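Local coordinates for glyoxylate-induced Protein (Pseudomonas aeruginosa, PDB 1SQ4) that is a two-domain cupin of uncertain function, perhaps acting as a ureidoglycine aminohydrolase, at residues M240-R243 against A244-Q248. Numbering follows the deposited sequence.
Sequences MWLR and AFCPQ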
HETATM    1  N   MSE A 240      22.539  -3.965  -7.464  1.00  5.14           N
HETATM    2  CA  MSE A 240      21.195  -3.577  -7.888  1.00  7.18           C
HETATM    3  C   MSE A 240      20.824  -4.392  -9.106  1.00  5.99           C
HETATM    4  O   MSE A 240      21.622  -4.515 -10.031  1.00  7.68           O
HETATM    5  CB  MSE A 240      21.136  -2.093  -8.265  1.00 12.03           C
HETATM    6  CG  MSE A 240      21.536  -1.121  -7.162  1.00 16.13           C
HETATM    7 SE   MSE A 240      21.666   0.709  -7.815  1.00 25.46          SE
HETATM    8  CE  MSE A 240      23.165   0.546  -8.997  1.00 18.42           C
ATOM      9  N   TRP A 241      19.620  -4.945  -9.108  1.00  5.86           N
ATOM     10  CA  TRP A 241      19.148  -5.724 -10.242  1.00  6.67           C
ATOM     11  C   TRP A 241      17.950  -5.047 -10.867  1.00  7.07           C
ATOM     12  O   TRP A 241      16.974  -4.763 -10.178  1.00  7.87           O
ATOM     13  CB  TRP A 241      18.750  -7.131  -9.813  1.00  8.44           C
ATOM     14  CG  TRP A 241      18.125  -7.896 -10.930  1.00  9.03           C
ATOM     15  CD1 TRP A 241      16.804  -8.115 -11.129  1.00  9.03           C
ATOM     16  CD2 TRP A 241      18.803  -8.464 -12.056  1.00  9.26           C
ATOM     17  NE1 TRP A 241      16.607  -8.787 -12.312  1.00  9.93           N
ATOM     18  CE2 TRP A 241      17.819  -9.018 -12.899  1.00  8.09           C
ATOM     19  CE3 TRP A 241      20.148  -8.565 -12.426  1.00  7.42           C
ATOM     20  CZ2 TRP A 241      18.132  -9.649 -14.095  1.00  6.28           C
ATOM     21  CZ3 TRP A 241      20.464  -9.190 -13.614  1.00  5.46           C
ATOM     22  CH2 TRP A 241      19.460  -9.732 -14.432  1.00  7.97           C
ATOM     23  N   LEU A 242      18.023  -4.805 -12.173  1.00  8.43           N
ATOM     24  CA  LEU A 242      16.942  -4.155 -12.911  1.00  7.09           C
ATOM     25  C   LEU A 242      16.180  -5.116 -13.822  1.00  8.88           C
ATOM     26  O   LEU A 242      16.789  -5.893 -14.553  1.00  8.67           O
ATOM     27  CB  LEU A 242      17.498  -2.999 -13.728  1.00  6.60           C
ATOM     28  CG  LEU A 242      17.812  -1.759 -12.890  1.00  6.93           C
ATOM     29  CD1 LEU A 242      19.300  -1.557 -12.737  1.00  4.00           C
ATOM     30  CD2 LEU A 242      17.179  -0.554 -13.580  1.00  9.12           C
ATOM     31  N   ARG A 243      14.845  -5.033 -13.779  1.00 10.60           N
ATOM     32  CA  ARG A 243      13.941  -5.897 -14.545  1.00 11.68           C
ATOM     33  C   ARG A 243      13.792  -5.630 -16.034  1.00 13.88           C
ATOM     34  O   ARG A 243      13.792  -6.575 -16.839  1.00 17.94           O
ATOM     35  CB  ARG A 243      12.535  -5.890 -13.926  1.00 11.23           C
ATOM     36  CG  ARG A 243      12.213  -7.074 -13.020  1.00 12.23           C
ATOM     37  CD  ARG A 243      11.244  -8.079 -13.655  1.00 13.59           C
ATOM     38  NE  ARG A 243      11.080  -9.268 -12.821  1.00 15.56           N
ATOM     39  CZ  ARG A 243      10.510  -9.259 -11.620  1.00 16.10           C
ATOM     40  NH1 ARG A 243      10.406 -10.382 -10.914  1.00 16.37           N
ATOM     41  NH2 ARG A 243      10.029  -8.124 -11.134  1.00 16.12           N
ATOM     42  N   ALA A 244      13.636  -4.367 -16.403  1.00 12.77           N
ATOM     43  CA  ALA A 244      13.464  -3.984 -17.805  1.00 13.87           C
ATOM     44  C   ALA A 244      12.656  -2.710 -17.836  1.00 15.07           C
ATOM     45  O   ALA A 244      11.635  -2.586 -17.156  1.00 16.16           O
ATOM     46  CB  ALA A 244      12.745  -5.062 -18.604  1.00 10.07           C
ATOM     47  N   PHE A 245      13.135  -1.769 -18.636  1.00 14.91           N
ATOM     48  CA  PHE A 245      12.513  -0.476 -18.775  1.00 14.10           C
ATOM     49  C   PHE A 245      12.494   0.244 -17.447  1.00 13.06           C
ATOM     50  O   PHE A 245      11.979   1.349 -17.348  1.00 15.10           O
ATOM     51  CB  PHE A 245      11.105  -0.637 -19.319  1.00 16.46           C
ATOM     52  CG  PHE A 245      11.056  -1.225 -20.683  1.00 18.13           C
ATOM     53  CD1 PHE A 245      11.451  -0.481 -21.789  1.00 18.99           C
ATOM     54  CD2 PHE A 245      10.626  -2.533 -20.866  1.00 19.99           C
ATOM     55  CE1 PHE A 245      11.410  -1.028 -23.068  1.00 20.11           C
ATOM     56  CE2 PHE A 245      10.581  -3.095 -22.138  1.00 20.46           C
ATOM     57  CZ  PHE A 245      10.976  -2.340 -23.240  1.00 21.61           C
ATOM     58  N   CYS A 246      13.063  -0.380 -16.422  1.00 10.38           N
ATOM     59  CA  CYS A 246      13.115   0.246 -15.107  1.00 10.85           C
ATOM     60  C   CYS A 246      13.885   1.567 -15.194  1.00 10.43           C
ATOM     61  O   CYS A 246      15.059   1.582 -15.548  1.00 12.19           O
ATOM     62  CB  CYS A 246      13.805  -0.679 -14.112  1.00 11.18           C
ATOM     63  SG  CYS A 246      13.910   0.018 -12.448  1.00 11.20           S
ATOM     64  N   PRO A 247      13.231   2.697 -14.880  1.00  9.57           N
ATOM     65  CA  PRO A 247      13.931   3.984 -14.952  1.00  9.60           C
ATOM     66  C   PRO A 247      15.166   4.034 -14.045  1.00  9.46           C
ATOM     67  O   PRO A 247      15.175   3.460 -12.955  1.00  7.88           O
ATOM     68  CB  PRO A 247      12.855   4.981 -14.526  1.00  9.51           C
ATOM     69  CG  PRO A 247      11.588   4.310 -14.960  1.00  8.57           C
ATOM     70  CD  PRO A 247      11.814   2.894 -14.535  1.00  8.63           C
ATOM     71  N   GLN A 248      16.206   4.723 -14.505  1.00 10.18           N
ATOM     72  CA  GLN A 248      17.446   4.842 -13.746  1.00  9.13           C
ATOM     73  C   GLN A 248      17.980   6.260 -13.732  1.00 10.31           C
ATOM     74  O   GLN A 248      18.321   6.820 -14.776  1.00 12.80           O
ATOM     75  CB  GLN A 248      18.517   3.942 -14.345  1.00  8.83           C
ATOM     76  CG  GLN A 248      18.083   2.519 -14.606  1.00  7.58           C
ATOM     77  CD  GLN A 248      19.229   1.688 -15.125  1.00  7.02           C
ATOM     78  OE1 GLN A 248      20.259   1.584 -14.468  1.00 10.94           O
ATOM     79  NE2 GLN A 248      19.067   1.096 -16.303  1.00  3.50           N
TER
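In Leu-242 a chi1 of -76° sets CG beside the backbone N and anti to the carbonyl carbon, and from there the branch CD2 reaches both Cys-246 and Gln-248 across the bend in the chain. Cys-246 answers with SG anti to its own backbone N (chi1 -180°), which brings the thiol as well as the methylene against the leucine: CD2 of Leu-242 lies 3.4 Å from CB and 3.5 Å from SG of Cys-246. The same methyl touches CG and the amide carbon CD of Gln-248, both at 3.4 Å, and the two side chains cross at a slant. The other methyl, CD1 of Leu-242, lies 3.7 Å from OE1 of Gln-248. The buried amide has its polar partners outside 240-248: OE1 is hydrogen-bonded to OH of Tyr-225, and NE2 makes a weak hydrogen bond to OE2 of Glu-208. One leucine methyl thus packs against two side chains of the segment that follows its strand, a local hydrophobic contact at a strand end. Strand 239-244, in the second cupin domain, pairs antiparallel with 212-220 on one side and, on the other, with 30-33 from the N-terminal part of the chain; the loop then leads to strand 248-251, between 203-204 and 222-227 in a smaller sheet.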